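Local coordinates for protein glucokinase (Streptomyces griseus, PDB 3VGL) that probably phosphorylates D-glucose to glucose 6-phosphate with ATP, as a zinc-containing glucokinase of the ROK family, at residues R182-A194 with G208-E220. Sequence-based numbering, arbitrary orientation.
Sequences RALVRYAKQRANA and GSVDGIEGKHISE. With ANP (phosphoaminophosphonic acid-adenylate ester), chain E.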
loop_
_atom_site.group_PDB
_atom_site.type_symbol
_atom_site.label_atom_id
_atom_site.label_comp_id
_atom_site.label_asym_id
_atom_site.label_seq_id
_atom_site.Cartn_x
_atom_site.Cartn_y
_atom_site.Cartn_z
ATOM N N ARG A 182 -20.184 -3.360 6.633
ATOM C CA ARG A 182 -19.910 -4.348 5.588
ATOM C C ARG A 182 -18.507 -4.911 5.696
ATOM O O ARG A 182 -18.332 -6.109 5.481
ATOM C CB ARG A 182 -20.170 -3.811 4.172
ATOM C CG ARG A 182 -21.604 -3.770 3.810
ATOM C CD ARG A 182 -21.775 -3.521 2.321
ATOM N NE ARG A 182 -23.195 -3.640 1.993
ATOM C CZ ARG A 182 -23.726 -3.241 0.846
ATOM N NH1 ARG A 182 -25.027 -3.384 0.636
ATOM N NH2 ARG A 182 -22.953 -2.690 -0.081
ATOM N N ALA A 183 -17.520 -4.053 6.016
ATOM C CA ALA A 183 -16.146 -4.503 6.211
ATOM C C ALA A 183 -16.063 -5.430 7.420
ATOM O O ALA A 183 -15.410 -6.469 7.349
ATOM C CB ALA A 183 -15.171 -3.323 6.373
ATOM N N LEU A 184 -16.736 -5.066 8.513
ATOM C CA LEU A 184 -16.805 -5.969 9.672
ATOM C C LEU A 184 -17.281 -7.377 9.282
ATOM O O LEU A 184 -16.662 -8.377 9.678
ATOM C CB LEU A 184 -17.711 -5.374 10.755
ATOM C CG LEU A 184 -17.852 -6.234 12.029
ATOM C CD1 LEU A 184 -16.529 -6.237 12.816
ATOM C CD2 LEU A 184 -18.977 -5.635 12.835
ATOM N N VAL A 185 -18.387 -7.442 8.535
ATOM C CA VAL A 185 -18.923 -8.720 8.078
ATOM C C VAL A 185 -17.900 -9.447 7.218
ATOM O O VAL A 185 -17.696 -10.658 7.371
ATOM C CB VAL A 185 -20.255 -8.518 7.350
ATOM C CG1 VAL A 185 -20.719 -9.815 6.686
ATOM C CG2 VAL A 185 -21.285 -8.009 8.339
ATOM N N ARG A 186 -17.234 -8.714 6.331
ATOM C CA ARG A 186 -16.189 -9.297 5.515
ATOM C C ARG A 186 -15.068 -9.909 6.344
ATOM O O ARG A 186 -14.625 -11.039 6.067
ATOM C CB ARG A 186 -15.652 -8.318 4.474
ATOM C CG ARG A 186 -15.198 -9.065 3.233
ATOM C CD ARG A 186 -14.593 -8.149 2.213
ATOM N NE ARG A 186 -13.190 -8.048 2.535
ATOM C CZ ARG A 186 -12.623 -6.988 3.057
ATOM N NH1 ARG A 186 -13.338 -5.876 3.265
ATOM N NH2 ARG A 186 -11.326 -7.031 3.320
ATOM N N TYR A 187 -14.636 -9.192 7.385
ATOM C CA TYR A 187 -13.546 -9.649 8.233
ATOM C C TYR A 187 -13.936 -10.921 8.946
ATOM O O TYR A 187 -13.130 -11.847 9.061
ATOM C CB TYR A 187 -13.158 -8.592 9.269
ATOM C CG TYR A 187 -12.600 -7.330 8.631
ATOM C CD1 TYR A 187 -11.818 -7.393 7.467
ATOM C CD2 TYR A 187 -12.855 -6.086 9.196
ATOM C CE1 TYR A 187 -11.302 -6.240 6.891
ATOM C CE2 TYR A 187 -12.348 -4.920 8.618
ATOM C CZ TYR A 187 -11.568 -5.007 7.478
ATOM O OH TYR A 187 -11.092 -3.858 6.918
ATOM N N ALA A 188 -15.172 -10.965 9.429
ATOM C CA ALA A 188 -15.633 -12.150 10.159
ATOM C C ALA A 188 -15.799 -13.354 9.257
ATOM O O ALA A 188 -15.486 -14.474 9.667
ATOM C CB ALA A 188 -16.904 -11.853 10.884
ATOM N N LYS A 189 -16.299 -13.139 8.042
ATOM C CA LYS A 189 -16.440 -14.251 7.103
ATOM C C LYS A 189 -15.087 -14.804 6.665
ATOM O O LYS A 189 -14.937 -16.021 6.542
ATOM C CB LYS A 189 -17.304 -13.875 5.897
ATOM C CG LYS A 189 -18.780 -13.697 6.247
ATOM C CD LYS A 189 -19.631 -13.347 5.034
ATOM C CE LYS A 189 -21.109 -13.303 5.427
ATOM N NZ LYS A 189 -22.018 -13.029 4.280
ATOM N N GLN A 190 -14.117 -13.917 6.427
ATOM C CA GLN A 190 -12.729 -14.324 6.150
ATOM C C GLN A 190 -12.192 -15.214 7.273
ATOM O O GLN A 190 -11.619 -16.278 7.014
ATOM C CB GLN A 190 -11.795 -13.109 6.009
ATOM C CG GLN A 190 -11.873 -12.322 4.694
ATOM C CD GLN A 190 -10.890 -11.119 4.625
ATOM O OE1 GLN A 190 -10.384 -10.623 5.648
ATOM N NE2 GLN A 190 -10.647 -10.635 3.408
ATOM N N ARG A 191 -12.390 -14.778 8.514
ATOM C CA ARG A 191 -11.797 -15.446 9.668
ATOM C C ARG A 191 -12.532 -16.726 10.024
ATOM O O ARG A 191 -11.903 -17.719 10.423
ATOM C CB ARG A 191 -11.700 -14.493 10.861
ATOM C CG ARG A 191 -10.612 -13.440 10.665
ATOM C CD ARG A 191 -10.858 -12.149 11.432
ATOM N NE ARG A 191 -9.786 -11.160 11.189
ATOM C CZ ARG A 191 -9.600 -10.532 10.026
ATOM N NH1 ARG A 191 -10.394 -10.767 8.990
ATOM N NH2 ARG A 191 -8.593 -9.670 9.879
ATOM N N ALA A 192 -13.854 -16.717 9.877
ATOM C CA ALA A 192 -14.642 -17.930 10.144
ATOM C C ALA A 192 -14.381 -19.001 9.085
ATOM O O ALA A 192 -14.398 -20.208 9.393
ATOM C CB ALA A 192 -16.127 -17.610 10.236
ATOM N N ASN A 193 -14.130 -18.568 7.848
ATOM C CA ASN A 193 -13.771 -19.503 6.793
ATOM C C ASN A 193 -12.396 -20.134 7.023
ATOM O O ASN A 193 -12.217 -21.331 6.787
ATOM C CB ASN A 193 -13.842 -18.873 5.405
ATOM C CG ASN A 193 -13.462 -19.857 4.317
ATOM O OD1 ASN A 193 -14.187 -20.822 4.064
ATOM N ND2 ASN A 193 -12.301 -19.646 3.700
ATOM N N ALA A 194 -11.439 -19.331 7.480
ATOM C CA ALA A 194 -10.085 -19.820 7.757
ATOM C C ALA A 194 -10.019 -20.739 8.990
ATOM O O ALA A 194 -9.385 -21.806 8.947
ATOM C CB ALA A 194 -9.132 -18.664 7.914
ATOM N N GLY A 208 -25.228 -21.587 10.888
ATOM C CA GLY A 208 -24.090 -22.498 11.006
ATOM C C GLY A 208 -23.079 -22.377 9.880
ATOM O O GLY A 208 -21.996 -22.963 9.949
ATOM N N SER A 209 -23.433 -21.616 8.846
ATOM C CA SER A 209 -22.569 -21.410 7.686
ATOM C C SER A 209 -21.899 -20.034 7.722
ATOM O O SER A 209 -22.393 -19.108 8.379
ATOM C CB SER A 209 -23.368 -21.555 6.388
ATOM O OG SER A 209 -24.221 -20.439 6.174
ATOM N N VAL A 210 -20.779 -19.918 7.012
ATOM C CA VAL A 210 -20.076 -18.638 6.852
ATOM C C VAL A 210 -20.985 -17.611 6.171
ATOM O O VAL A 210 -21.061 -16.457 6.603
ATOM C CB VAL A 210 -18.759 -18.815 6.053
ATOM C CG1 VAL A 210 -18.149 -17.461 5.671
ATOM C CG2 VAL A 210 -17.758 -19.626 6.868
ATOM N N ASP A 211 -21.685 -18.049 5.123
ATOM C CA ASP A 211 -22.563 -17.179 4.344
ATOM C C ASP A 211 -23.696 -16.592 5.183
ATOM O O ASP A 211 -24.226 -15.520 4.857
ATOM C CB ASP A 211 -23.159 -17.953 3.173
ATOM C CG ASP A 211 -23.256 -17.116 1.920
ATOM O OD1 ASP A 211 -24.357 -16.589 1.638
ATOM O OD2 ASP A 211 -22.220 -16.974 1.228
ATOM N N GLY A 212 -24.061 -17.297 6.253
ATOM C CA GLY A 212 -25.139 -16.874 7.152
ATOM C C GLY A 212 -24.721 -15.917 8.263
ATOM O O GLY A 212 -25.548 -15.519 9.087
ATOM N N ILE A 213 -23.443 -15.539 8.296
ATOM C CA ILE A 213 -22.962 -14.583 9.305
ATOM C C ILE A 213 -23.526 -13.190 9.025
ATOM O O ILE A 213 -23.357 -12.671 7.923
ATOM C CB ILE A 213 -21.411 -14.500 9.343
ATOM C CG1 ILE A 213 -20.807 -15.816 9.850
ATOM C CG2 ILE A 213 -20.941 -13.321 10.226
ATOM C CD1 ILE A 213 -19.287 -15.956 9.565
ATOM N N GLU A 214 -24.201 -12.614 10.023
ATOM C CA GLU A 214 -24.734 -11.248 9.934
ATOM C C GLU A 214 -24.048 -10.329 10.944
ATOM O O GLU A 214 -23.547 -10.791 11.970
ATOM C CB GLU A 214 -26.248 -11.249 10.162
ATOM C CG GLU A 214 -27.024 -11.950 9.056
ATOM C CD GLU A 214 -28.481 -12.168 9.396
ATOM O OE1 GLU A 214 -29.094 -13.066 8.774
ATOM O OE2 GLU A 214 -29.013 -11.460 10.287
ATOM N N GLY A 215 -24.017 -9.027 10.645
ATOM C CA GLY A 215 -23.355 -8.062 11.530
ATOM C C GLY A 215 -23.726 -8.232 12.996
ATOM O O GLY A 215 -22.855 -8.331 13.853
ATOM N N LYS A 216 -25.024 -8.276 13.292
ATOM C CA LYS A 216 -25.469 -8.383 14.675
ATOM C C LYS A 216 -24.977 -9.663 15.363
ATOM O O LYS A 216 -24.707 -9.653 16.567
ATOM C CB LYS A 216 -26.992 -8.218 14.770
ATOM C CG LYS A 216 -27.409 -6.751 14.576
ATOM C CD LYS A 216 -28.914 -6.527 14.440
ATOM C CE LYS A 216 -29.183 -5.071 14.029
ATOM N NZ LYS A 216 -30.626 -4.701 14.147
ATOM N N HIS A 217 -24.807 -10.741 14.596
ATOM C CA HIS A 217 -24.230 -11.981 15.150
ATOM C C HIS A 217 -22.803 -11.730 15.629
ATOM O O HIS A 217 -22.395 -12.218 16.678
ATOM C CB HIS A 217 -24.169 -13.099 14.110
ATOM C CG HIS A 217 -25.486 -13.454 13.499
ATOM N ND1 HIS A 217 -25.581 -14.165 12.324
ATOM C CD2 HIS A 217 -26.759 -13.206 13.895
ATOM C CE1 HIS A 217 -26.854 -14.338 12.018
ATOM N NE2 HIS A 217 -27.590 -13.765 12.954
ATOM N N ILE A 218 -22.031 -10.986 14.835
ATOM C CA ILE A 218 -20.633 -10.718 15.177
ATOM C C ILE A 218 -20.535 -9.971 16.504
ATOM O O ILE A 218 -19.705 -10.301 17.357
ATOM C CB ILE A 218 -19.922 -9.915 14.044
ATOM C CG1 ILE A 218 -20.024 -10.664 12.717
ATOM C CG2 ILE A 218 -18.438 -9.635 14.392
ATOM C CD1 ILE A 218 -19.686 -9.804 11.486
ATOM N N SER A 219 -21.421 -8.998 16.694
ATOM C CA SER A 219 -21.465 -8.214 17.924
ATOM C C SER A 219 -21.798 -9.096 19.132
ATOM O O SER A 219 -21.046 -9.112 20.113
ATOM C CB SER A 219 -22.490 -7.090 17.797
ATOM O OG SER A 219 -22.018 -6.100 16.880
ATOM N N GLU A 220 -22.892 -9.844 19.035
ATOM C CA GLU A 220 -23.298 -10.737 20.120
ATOM C C GLU A 220 -22.216 -11.777 20.429
ATOM O O GLU A 220 -21.891 -12.014 21.598
ATOM C CB GLU A 220 -24.651 -11.406 19.814
ATOM C CG GLU A 220 -25.223 -12.284 20.957
ATOM C CD GLU A 220 -25.118 -11.648 22.350
ATOM O OE1 GLU A 220 -25.238 -10.408 22.485
ATOM O OE2 GLU A 220 -24.924 -12.401 23.332
HETATM P PB ANP E . -27.679 1.536 6.830
HETATM O O1B ANP E . -26.260 1.633 6.262
HETATM O O2B ANP E . -28.725 1.014 5.888
HETATM N N3B ANP E . -28.179 3.086 7.368
HETATM P PA ANP E . -26.686 0.279 9.275
HETATM O O1A ANP E . -27.403 -0.626 10.280
HETATM O O2A ANP E . -26.128 1.597 9.716
HETATM O O3A ANP E . -27.688 0.463 8.022
HETATM O "O5'" ANP E . -25.479 -0.532 8.586
HETATM C "C5'" ANP E . -25.666 -1.836 8.025
HETATM C "C4'" ANP E . -24.355 -2.591 8.068
HETATM O "O4'" ANP E . -23.818 -2.571 9.398
HETATM C "C3'" ANP E . -24.576 -4.040 7.712
HETATM O "O3'" ANP E . -23.345 -4.534 7.176
HETATM C "C2'" ANP E . -24.828 -4.648 9.067
HETATM O "O2'" ANP E . -24.530 -6.033 9.095
HETATM C "C1'" ANP E . -23.914 -3.862 9.996
HETATM N N9 ANP E . -24.538 -3.649 11.314
HETATM C C8 ANP E . -25.634 -2.925 11.602
HETATM N N7 ANP E . -25.896 -2.961 12.948
HETATM C C5 ANP E . -24.920 -3.703 13.500
HETATM C C6 ANP E . -24.563 -4.182 14.866
HETATM N N6 ANP E . -25.312 -3.837 15.945
HETATM N N1 ANP E . -23.448 -4.934 14.987
HETATM C C2 ANP E . -22.667 -5.308 13.945
HETATM N N3 ANP E . -22.944 -4.918 12.678
HETATM C C4 ANP E . -24.025 -4.152 12.430
#
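Ile-218 presses its CD1 against Ala-188, 3.5 Å from CB, and meets Leu-184 tip to tip, CD1 lying 4.1 Å from Leu-184 CG. With CG1 beside its own backbone N (chi1 -57°), Ile-218 also brings CD1 against the backbone of Val-185, next to its CA. Further along the helix, Ile-213 CD1 packs on Ala-192 CB at 3.6 Å. The small side chains of Ala-188 and Ala-192 thus let both isoleucines approach the helix backbone, while Leu-202 of helix 200-204 touches the two isoleucines as well. Val-210 spreads its methyls along the last turn, CG1 against Lys-189 and CG2 near Asn-193.

The polar part belongs to Lys-189. Its chain, extended beyond CG, runs over the type I turn 210-213, CE 3.4 Å from Val-210 O, and NZ gives a weak hydrogen bond to Asp-211 O (3.4 Å). The Asp-211 carboxylate stays 5.0 Å away, NZ to OD2, so any attraction is probably modest. Shortened to an alanine, this position would keep the touch of CB on Val-210 but would probably uncover Ile-213 and the turn's carbonyls and cost Asp-211 O its weak donor.

At the nucleotide end, Val-185 CG2 rests 3.7 Å from Gly-215 N. Ser-219 OG donates to adenine N1 of the ATP analogue (2.6 Å), and Leu-184 CD2 lies near C2. Gly-215, with no side chain, can sit close beside the ribose O2'. Helices 182-194 and 215-220, crossing at 68°, together form part of the adenosine pocket, consistent with the nucleotide site of the actin-like ATPase fold to which ROK kinases belong.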